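Local coordinates for protein mevalonate 3-kinase (Thermoplasma acidophilum, PDB 4RKS) that phosphorylates (R)-mevalonate with ATP to give mevalonate 3-phosphate, a step of the alternative mevalonate pathway to isoprenoids in extreme acidophiles, at residues R23-P31 and G63-A73; I184-I195 and A238-F247. All blocks are in the same frame, centred on the assembly; numbering follows the deposited sequence.

Interaction 1 (R23-P31 and G63-A73); sequences RSIGSTAYP and GSIRSETRIYA
Arg-23 opens the pairing through its carbonyl O, which accepts from Ala-73 N at 2.9 Å and is also joined to Ala-73 O by a bridging water. Strands 24-29 and 66-73 run antiparallel from here. Ser-24 CB lies 3.5 Å from Tyr-72 CB, and its OG takes a hydrogen bond from Arg-70 NH1 at 2.8 Å, a clearly bent bond that arrives 24° out of the guanidinium plane. Bends at chi2 (75°) and chi3 (45°) fold the Arg-70 chain back over the neighbouring strand, laying one guanidinium face over Gly-26 N, 3.5 Å above the plane; a water links Gly-26 N and Arg-70 NH1. Ile-25 exchanges two backbone bonds with Ile-71, and both side chains turn to the face packed by helix 128-141. On that same face Ser-27 OG sits 3.4 Å from Thr-69 CB and bonds to Ser-133 O, while Thr-69 OG1 bonds to Ser-133 OG. Thr-28 returns to the Arg-70 face, where a water connects its OG1 to Glu-68 OE2. That oxygen is gripped side-on by NE and NH2 of Arg-66, both from the same side above the carboxylate plane. Ala-29 completes the backbone pairs with Ser-67, whose OG binds Asn-119, an ATP-site residue. Tyr-30 sets its ring edge against Ile-65 O, 3.2 Å from CD1, with its OH bonded to Trp-332; Pro-31 CG then meets Ile-65 CG2 at 3.8 Å. Alternating hydrogen-bonded and non-hydrogen-bonded pairs mark a regular antiparallel sheet, here part of the N-terminal domain of a GHMP kinase, with helix 128-141 against one face.

Interaction 2 (I184-I195 and A238-F247); sequences ILDPEAFSGYSI and AKTNDIKGIF
Ile-243 is wedged between two aromatic rings, a different branch facing each. Its CG2 stands over the centre of the Tyr-193 ring, 3.8 Å from the centroid and only 7° off the normal, while CD1 lies over one face of Phe-190, 4.0 Å from that centroid and displaced toward the rim. The first torsion of Ile-243 (-56°) turns CG2 anti to the backbone N and CG1 beside it, and a second torsion of nearly the same size and sign swings CD1 over Phe-190; CG1 also reaches Ala-189 O. Phe-247, one turn further along the helix, meets the edge of Phe-190 with its CE2, the two planes inclined at 70°, and its CZ approaches Ile-195 CD1 at 4.3 Å. At the hydroxyl edge of the Tyr-193 ring, Lys-244 crosses the phenol at about a right angle and donates from NZ to OH over 3.2 Å. The same ammonium forms a salt bridge with Glu-304, so the tyrosine shares a charged group already paired.

The connection between strands 179-185 and 193-199, which includes a 3-10 segment at 187-189, thus packs on the start of helix 243-262, where Asp-242 is the N-cap, its OD1 accepting from Gly-245 N. The preceding helix ends in a Schellman motif with Asn-241 as its C-prime residue, and Asn-241 OD1 comes 3.5 Å from Leu-185 CD2. The other methyl of Leu-185, CD1, meets Ile-243 CD1 at 3.7 Å and Ile-246 CD1 tip to tip. Beyond it, Ala-238 CB touches Ile-184 CG2 at 3.5 Å, on a classic beta bulge of Ile-184 and Leu-185 opposite Leu-169.

Along the chain, interaction 1 closes before interaction 2 opens. Their centres lie 27 Å apart, with nearest atoms about 9 Å from each other and no direct touch. Strands connect them: strand 24-34 pairs with 53-59, which borders both 169-174 and 321-327, and these in turn adjoin 179-185 and 193-199 of interaction 2. Interaction 1 belongs to the N-terminal part of the kinase, beside ATP-binding residues. Interaction 2 joins the connection between strands 179-185 and 193-199 to the start of helix 243-262, which lies in the C-terminal family region. Bound mevalonate is about 11 Å from the Pro-31 side chain and about 12 Å from that of Ile-195, so neither contact reaches it directly.

Interaction 1 (R23-P31 and G63-A73)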
loop_
_atom_site.group_PDB
_atom_site.type_symbol
_atom_site.label_atom_id
_atom_site.label_comp_id
_atom_site.label_asym_id
_atom_site.label_seq_id
_atom_site.Cartn_x
_atom_site.Cartn_y
_atom_site.Cartn_z
ATOM N N ARG A 23 24.124 -17.459 2.142
ATOM C CA ARG A 23 23.330 -17.899 3.292
ATOM C C ARG A 23 22.046 -17.092 3.488
ATOM O O ARG A 23 21.069 -17.611 4.002
ATOM C CB ARG A 23 24.176 -17.831 4.560
ATOM C CG ARG A 23 25.339 -18.805 4.532
ATOM C CD ARG A 23 26.453 -18.371 5.471
ATOM N NE ARG A 23 27.534 -19.354 5.494
ATOM C CZ ARG A 23 27.659 -20.305 6.413
ATOM N NH1 ARG A 23 26.780 -20.399 7.402
ATOM N NH2 ARG A 23 28.672 -21.156 6.349
ATOM N N SER A 24 22.045 -15.828 3.065
ATOM C CA SER A 24 20.895 -14.965 3.284
ATOM C C SER A 24 20.866 -13.760 2.354
ATOM O O SER A 24 21.875 -13.393 1.753
ATOM C CB SER A 24 20.881 -14.464 4.724
ATOM O OG SER A 24 21.846 -13.436 4.881
ATOM N N ILE A 25 19.703 -13.134 2.250
ATOM C CA ILE A 25 19.596 -11.868 1.533
ATOM C C ILE A 25 18.592 -10.978 2.248
ATOM O O ILE A 25 17.590 -11.454 2.765
ATOM C CB ILE A 25 19.183 -12.056 0.043
ATOM C CG1 ILE A 25 19.277 -10.726 -0.711
ATOM C CG2 ILE A 25 17.784 -12.653 -0.082
ATOM C CD1 ILE A 25 19.140 -10.852 -2.222
ATOM N N GLY A 26 18.884 -9.684 2.298
ATOM C CA GLY A 26 17.979 -8.726 2.891
ATOM C C GLY A 26 17.341 -7.809 1.868
ATOM O O GLY A 26 17.876 -7.605 0.773
ATOM N N SER A 27 16.195 -7.248 2.219
ATOM C CA SER A 27 15.507 -6.312 1.326
ATOM C C SER A 27 14.690 -5.318 2.135
ATOM O O SER A 27 14.532 -5.489 3.337
ATOM C CB SER A 27 14.615 -7.063 0.339
ATOM O OG SER A 27 13.682 -7.874 1.029
ATOM N N THR A 28 14.164 -4.293 1.464
ATOM C CA THR A 28 13.416 -3.203 2.105
ATOM C C THR A 28 12.291 -2.728 1.165
ATOM O O THR A 28 12.524 -2.563 -0.016
ATOM C CB THR A 28 14.356 -1.998 2.445
ATOM O OG1 THR A 28 15.365 -2.416 3.372
ATOM C CG2 THR A 28 13.573 -0.791 3.042
ATOM N N ALA A 29 11.080 -2.516 1.674
ATOM C CA ALA A 29 10.051 -1.829 0.878
ATOM C C ALA A 29 9.305 -0.816 1.749
ATOM O O ALA A 29 9.466 -0.804 2.985
ATOM C CB ALA A 29 9.085 -2.827 0.253
ATOM N N TYR A 30 8.486 0.021 1.108
ATOM C CA TYR A 30 7.774 1.114 1.774
ATOM C C TYR A 30 6.270 0.899 1.724
ATOM O O TYR A 30 5.761 0.357 0.743
ATOM C CB TYR A 30 8.168 2.463 1.123
ATOM C CG TYR A 30 9.657 2.628 1.194
ATOM C CD1 TYR A 30 10.268 2.944 2.403
ATOM C CD2 TYR A 30 10.461 2.378 0.091
ATOM C CE1 TYR A 30 11.628 3.055 2.499
ATOM C CE2 TYR A 30 11.842 2.476 0.176
ATOM C CZ TYR A 30 12.413 2.816 1.392
ATOM O OH TYR A 30 13.770 2.915 1.516
ATOM N N PRO A 31 5.555 1.336 2.778
ATOM C CA PRO A 31 4.098 1.191 2.835
ATOM C C PRO A 31 3.390 2.050 1.800
ATOM O O PRO A 31 3.990 2.877 1.104
ATOM C CB PRO A 31 3.754 1.637 4.266
ATOM C CG PRO A 31 4.830 2.643 4.587
ATOM C CD PRO A 31 6.082 2.093 3.932
ATOM N N GLY A 63 13.205 8.322 5.169
ATOM C CA GLY A 63 13.050 6.967 4.661
ATOM C C GLY A 63 12.955 5.930 5.773
ATOM O O GLY A 63 13.115 4.732 5.527
ATOM N N SER A 64 12.681 6.389 6.994
ATOM C CA SER A 64 12.665 5.517 8.155
ATOM C C SER A 64 11.387 4.685 8.319
ATOM O O SER A 64 11.407 3.672 9.016
ATOM C CB SER A 64 12.896 6.335 9.436
ATOM O OG SER A 64 11.673 6.752 10.037
ATOM N N ILE A 65 10.278 5.124 7.725
ATOM C CA ILE A 65 9.061 4.307 7.711
ATOM C C ILE A 65 9.205 3.257 6.607
ATOM O O ILE A 65 9.264 3.586 5.413
ATOM C CB ILE A 65 7.788 5.152 7.490
ATOM C CG1 ILE A 65 7.676 6.254 8.561
ATOM C CG2 ILE A 65 6.546 4.274 7.551
ATOM C CD1 ILE A 65 6.379 7.006 8.478
ATOM N N ARG A 66 9.276 1.991 7.008
ATOM C CA ARG A 66 9.695 0.940 6.084
ATOM C C ARG A 66 9.481 -0.457 6.653
ATOM O O ARG A 66 9.280 -0.614 7.866
ATOM C CB ARG A 66 11.165 1.097 5.751
ATOM C CG ARG A 66 12.065 0.741 6.931
ATOM C CD ARG A 66 13.411 1.418 6.787
ATOM N NE ARG A 66 14.412 0.904 7.710
ATOM C CZ ARG A 66 14.559 1.306 8.972
ATOM N NH1 ARG A 66 13.751 2.224 9.487
ATOM N NH2 ARG A 66 15.523 0.782 9.721
ATOM N N SER A 67 9.543 -1.463 5.771
ATOM C CA SER A 67 9.626 -2.860 6.184
ATOM C C SER A 67 10.948 -3.498 5.723
ATOM O O SER A 67 11.292 -3.440 4.540
ATOM C CB SER A 67 8.438 -3.645 5.637
ATOM O OG SER A 67 8.414 -4.952 6.183
ATOM N N GLU A 68 11.689 -4.089 6.662
ATOM C CA GLU A 68 12.948 -4.787 6.341
ATOM C C GLU A 68 12.820 -6.307 6.479
ATOM O O GLU A 68 12.296 -6.826 7.468
ATOM C CB GLU A 68 14.090 -4.302 7.220
ATOM C CG GLU A 68 14.400 -2.815 7.083
ATOM C CD GLU A 68 15.628 -2.418 7.880
ATOM O OE1 GLU A 68 16.065 -3.212 8.751
ATOM O OE2 GLU A 68 16.154 -1.314 7.633
ATOM N N THR A 69 13.337 -7.005 5.481
ATOM C CA THR A 69 13.144 -8.439 5.331
ATOM C C THR A 69 14.472 -9.160 5.253
ATOM O O THR A 69 15.423 -8.645 4.675
ATOM C CB THR A 69 12.324 -8.740 4.065
ATOM O OG1 THR A 69 10.959 -8.455 4.332
ATOM C CG2 THR A 69 12.456 -10.205 3.627
ATOM N N ARG A 70 14.529 -10.355 5.836
ATOM C CA ARG A 70 15.684 -11.238 5.716
ATOM C C ARG A 70 15.177 -12.646 5.357
ATOM O O ARG A 70 14.374 -13.246 6.088
ATOM C CB ARG A 70 16.493 -11.232 7.023
ATOM C CG ARG A 70 17.596 -12.276 7.158
ATOM C CD ARG A 70 18.837 -11.958 6.349
ATOM N NE ARG A 70 19.247 -10.564 6.473
ATOM C CZ ARG A 70 20.245 -10.010 5.786
ATOM N NH1 ARG A 70 20.966 -10.736 4.924
ATOM N NH2 ARG A 70 20.523 -8.724 5.960
ATOM N N ILE A 71 15.616 -13.151 4.212
ATOM C CA ILE A 71 15.307 -14.532 3.809
ATOM C C ILE A 71 16.602 -15.315 3.808
ATOM O O ILE A 71 17.592 -14.888 3.210
ATOM C CB ILE A 71 14.625 -14.595 2.442
ATOM C CG1 ILE A 71 13.226 -13.992 2.549
ATOM C CG2 ILE A 71 14.554 -16.054 1.927
ATOM C CD1 ILE A 71 12.592 -13.645 1.222
ATOM N N TYR A 72 16.617 -16.441 4.517
ATOM C CA TYR A 72 17.877 -17.137 4.745
ATOM C C TYR A 72 17.704 -18.647 4.744
ATOM O O TYR A 72 16.650 -19.165 5.120
ATOM C CB TYR A 72 18.508 -16.670 6.071
ATOM C CG TYR A 72 17.599 -16.827 7.285
ATOM C CD1 TYR A 72 16.585 -15.910 7.544
ATOM C CD2 TYR A 72 17.750 -17.893 8.156
ATOM C CE1 TYR A 72 15.759 -16.045 8.657
ATOM C CE2 TYR A 72 16.930 -18.043 9.267
ATOM C CZ TYR A 72 15.939 -17.113 9.510
ATOM O OH TYR A 72 15.120 -17.257 10.608
ATOM N N ALA A 73 18.745 -19.353 4.305
ATOM C CA ALA A 73 18.765 -20.819 4.385
ATOM C C ALA A 73 18.556 -21.259 5.828
ATOM O O ALA A 73 19.071 -20.616 6.748
ATOM C CB ALA A 73 20.071 -21.369 3.857
HETATM O O HOH W 1 21.385 -18.940 6.487
HETATM O O HOH W 2 21.914 -9.017 2.286
HETATM O O HOH W 3 16.703 -0.736 4.980
HETATM O O HOH W 4 14.926 3.633 3.896
#

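Interaction 2 (I184-I195 and A238-F247)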
loop_
_atom_site.group_PDB
_atom_site.type_symbol
_atom_site.label_atom_id
_atom_site.label_comp_id
_atom_site.label_asym_id
_atom_site.label_seq_id
_atom_site.Cartn_x
_atom_site.Cartn_y
_atom_site.Cartn_z
ATOM N N ILE A 184 3.219 5.004 -13.160
ATOM C CA ILE A 184 2.600 6.136 -13.848
ATOM C C ILE A 184 3.392 7.430 -13.673
ATOM O O ILE A 184 3.541 8.207 -14.618
ATOM C CB ILE A 184 1.143 6.342 -13.341
ATOM C CG1 ILE A 184 0.308 5.085 -13.601
ATOM C CG2 ILE A 184 0.507 7.507 -14.009
ATOM C CD1 ILE A 184 0.171 4.725 -15.075
ATOM N N LEU A 185 3.903 7.653 -12.460
ATOM C CA LEU A 185 4.795 8.775 -12.165
ATOM C C LEU A 185 5.857 8.350 -11.142
ATOM O O LEU A 185 5.583 7.543 -10.235
ATOM C CB LEU A 185 4.017 9.985 -11.623
ATOM C CG LEU A 185 3.143 10.843 -12.547
ATOM C CD1 LEU A 185 2.364 11.869 -11.697
ATOM C CD2 LEU A 185 3.989 11.548 -13.620
ATOM N N ASP A 186 7.062 8.884 -11.306
ATOM C CA ASP A 186 8.166 8.679 -10.362
ATOM C C ASP A 186 7.915 9.466 -9.069
ATOM O O ASP A 186 7.191 10.460 -9.080
ATOM C CB ASP A 186 9.503 9.133 -10.982
ATOM C CG ASP A 186 9.895 8.334 -12.224
ATOM O OD1 ASP A 186 9.528 7.141 -12.323
ATOM O OD2 ASP A 186 10.603 8.899 -13.093
ATOM N N PRO A 187 8.538 9.044 -7.962
ATOM C CA PRO A 187 8.509 9.836 -6.723
ATOM C C PRO A 187 8.981 11.283 -6.940
ATOM O O PRO A 187 8.475 12.187 -6.280
ATOM C CB PRO A 187 9.465 9.075 -5.780
ATOM C CG PRO A 187 10.056 7.936 -6.588
ATOM C CD PRO A 187 9.205 7.738 -7.790
ATOM N N GLU A 188 9.900 11.500 -7.877
ATOM C CA GLU A 188 10.394 12.848 -8.195
ATOM C C GLU A 188 9.298 13.802 -8.690
ATOM O O GLU A 188 9.407 15.013 -8.512
ATOM C CB GLU A 188 11.507 12.773 -9.242
ATOM C CG GLU A 188 12.827 12.210 -8.724
ATOM C CD GLU A 188 12.783 10.711 -8.436
ATOM O OE1 GLU A 188 11.907 10.003 -8.981
ATOM O OE2 GLU A 188 13.638 10.241 -7.654
ATOM N N ALA A 189 8.243 13.265 -9.304
ATOM C CA ALA A 189 7.162 14.113 -9.783
ATOM C C ALA A 189 6.395 14.766 -8.624
ATOM O O ALA A 189 5.657 15.718 -8.840
ATOM C CB ALA A 189 6.216 13.325 -10.651
ATOM N N PHE A 190 6.553 14.229 -7.413
ATOM C CA PHE A 190 5.871 14.763 -6.227
ATOM C C PHE A 190 6.785 15.542 -5.285
ATOM O O PHE A 190 6.430 15.763 -4.124
ATOM C CB PHE A 190 5.209 13.641 -5.421
ATOM C CG PHE A 190 4.186 12.867 -6.186
ATOM C CD1 PHE A 190 4.567 11.810 -7.005
ATOM C CD2 PHE A 190 2.842 13.185 -6.079
ATOM C CE1 PHE A 190 3.624 11.083 -7.706
ATOM C CE2 PHE A 190 1.891 12.472 -6.779
ATOM C CZ PHE A 190 2.283 11.417 -7.604
ATOM N N SER A 191 7.947 15.962 -5.769
ATOM C CA SER A 191 8.934 16.584 -4.890
ATOM C C SER A 191 8.430 17.917 -4.310
ATOM O O SER A 191 8.895 18.362 -3.259
ATOM C CB SER A 191 10.250 16.797 -5.639
ATOM O OG SER A 191 10.047 17.581 -6.798
ATOM N N GLY A 192 7.473 18.545 -4.986
ATOM C CA GLY A 192 6.904 19.787 -4.495
ATOM C C GLY A 192 5.717 19.549 -3.578
ATOM O O GLY A 192 5.015 20.487 -3.202
ATOM N N TYR A 193 5.479 18.292 -3.214
ATOM C CA TYR A 193 4.293 17.964 -2.424
ATOM C C TYR A 193 4.649 17.139 -1.210
ATOM O O TYR A 193 5.651 16.419 -1.202
ATOM C CB TYR A 193 3.258 17.232 -3.290
ATOM C CG TYR A 193 2.700 18.135 -4.354
ATOM C CD1 TYR A 193 3.393 18.346 -5.540
ATOM C CD2 TYR A 193 1.496 18.807 -4.164
ATOM C CE1 TYR A 193 2.901 19.195 -6.516
ATOM C CE2 TYR A 193 0.991 19.660 -5.138
ATOM C CZ TYR A 193 1.703 19.846 -6.311
ATOM O OH TYR A 193 1.226 20.682 -7.289
ATOM N N SER A 194 3.838 17.270 -0.170
ATOM C CA SER A 194 3.990 16.441 1.012
ATOM C C SER A 194 2.629 15.924 1.411
ATOM O O SER A 194 1.609 16.431 0.963
ATOM C CB SER A 194 4.620 17.220 2.179
ATOM O OG SER A 194 5.808 17.884 1.782
ATOM N N ILE A 195 2.621 14.913 2.270
ATOM C CA ILE A 195 1.380 14.436 2.847
ATOM C C ILE A 195 1.471 14.512 4.361
ATOM O O ILE A 195 2.383 13.938 4.969
ATOM C CB ILE A 195 1.066 12.994 2.396
ATOM C CG1 ILE A 195 0.708 12.988 0.903
ATOM C CG2 ILE A 195 -0.086 12.403 3.212
ATOM C CD1 ILE A 195 0.522 11.605 0.309
ATOM N N ALA A 238 -1.281 12.549 -15.515
ATOM C CA ALA A 238 0.154 12.296 -15.440
ATOM C C ALA A 238 0.877 12.875 -16.648
ATOM O O ALA A 238 2.016 13.315 -16.536
ATOM C CB ALA A 238 0.433 10.785 -15.310
ATOM N N LYS A 239 0.210 12.893 -17.794
ATOM C CA LYS A 239 0.794 13.461 -19.015
ATOM C C LYS A 239 1.297 14.892 -18.852
ATOM O O LYS A 239 2.220 15.308 -19.542
ATOM C CB LYS A 239 -0.218 13.422 -20.158
ATOM C CG LYS A 239 -0.481 12.028 -20.702
ATOM C CD LYS A 239 -1.549 12.096 -21.781
ATOM C CE LYS A 239 -1.954 10.731 -22.299
ATOM N NZ LYS A 239 -2.996 10.880 -23.356
ATOM N N THR A 240 0.691 15.654 -17.952
ATOM C CA THR A 240 1.144 17.025 -17.718
ATOM C C THR A 240 1.553 17.273 -16.267
ATOM O O THR A 240 1.586 18.420 -15.814
ATOM C CB THR A 240 0.052 18.045 -18.093
ATOM O OG1 THR A 240 -1.077 17.871 -17.230
ATOM C CG2 THR A 240 -0.394 17.861 -19.543
ATOM N N ASN A 241 1.855 16.197 -15.546
ATOM C CA ASN A 241 2.239 16.274 -14.138
ATOM C C ASN A 241 1.237 17.064 -13.308
ATOM O O ASN A 241 1.630 17.852 -12.448
ATOM C CB ASN A 241 3.636 16.897 -13.995
ATOM C CG ASN A 241 4.719 16.058 -14.646
ATOM O OD1 ASN A 241 4.815 14.860 -14.399
ATOM N ND2 ASN A 241 5.535 16.685 -15.493
ATOM N N ASP A 242 -0.054 16.857 -13.568
ATOM C CA ASP A 242 -1.094 17.575 -12.835
ATOM C C ASP A 242 -1.314 16.907 -11.491
ATOM O O ASP A 242 -2.295 16.178 -11.307
ATOM C CB ASP A 242 -2.408 17.625 -13.624
ATOM C CG ASP A 242 -3.435 18.558 -12.988
ATOM O OD1 ASP A 242 -3.156 19.102 -11.890
ATOM O OD2 ASP A 242 -4.518 18.737 -13.580
ATOM N N ILE A 243 -0.403 17.157 -10.558
ATOM C CA ILE A 243 -0.444 16.482 -9.270
ATOM C C ILE A 243 -1.691 16.886 -8.475
ATOM O O ILE A 243 -2.309 16.044 -7.834
ATOM C CB ILE A 243 0.810 16.777 -8.437
ATOM C CG1 ILE A 243 2.077 16.405 -9.220
ATOM C CG2 ILE A 243 0.754 16.005 -7.137
ATOM C CD1 ILE A 243 2.149 14.941 -9.611
ATOM N N LYS A 244 -2.063 18.167 -8.522
ATOM C CA LYS A 244 -3.277 18.605 -7.840
ATOM C C LYS A 244 -4.523 17.890 -8.358
ATOM O O LYS A 244 -5.399 17.518 -7.579
ATOM C CB LYS A 244 -3.450 20.120 -7.958
ATOM C CG LYS A 244 -2.527 20.906 -7.031
ATOM C CD LYS A 244 -2.887 22.394 -7.048
ATOM C CE LYS A 244 -2.036 23.187 -6.084
ATOM N NZ LYS A 244 -0.616 23.220 -6.518
ATOM N N GLY A 245 -4.594 17.665 -9.663
ATOM C CA GLY A 245 -5.741 16.982 -10.239
ATOM C C GLY A 245 -5.834 15.555 -9.734
ATOM O O GLY A 245 -6.911 15.054 -9.410
ATOM N N ILE A 246 -4.690 14.898 -9.654
ATOM C CA ILE A 246 -4.645 13.525 -9.184
ATOM C C ILE A 246 -5.150 13.450 -7.743
ATOM O O ILE A 246 -5.970 12.588 -7.419
ATOM C CB ILE A 246 -3.209 12.947 -9.327
ATOM C CG1 ILE A 246 -2.912 12.679 -10.811
ATOM C CG2 ILE A 246 -3.043 11.650 -8.553
ATOM C CD1 ILE A 246 -1.408 12.507 -11.121
ATOM N N PHE A 247 -4.712 14.375 -6.889
ATOM C CA PHE A 247 -5.102 14.300 -5.479
ATOM C C PHE A 247 -6.536 14.774 -5.266
ATOM O O PHE A 247 -7.267 14.172 -4.473
ATOM C CB PHE A 247 -4.151 15.096 -4.595
ATOM C CG PHE A 247 -2.870 14.362 -4.264
ATOM C CD1 PHE A 247 -2.904 13.171 -3.560
ATOM C CD2 PHE A 247 -1.633 14.883 -4.633
ATOM C CE1 PHE A 247 -1.734 12.501 -3.242
ATOM C CE2 PHE A 247 -0.446 14.207 -4.313
ATOM C CZ PHE A 247 -0.507 13.020 -3.618
#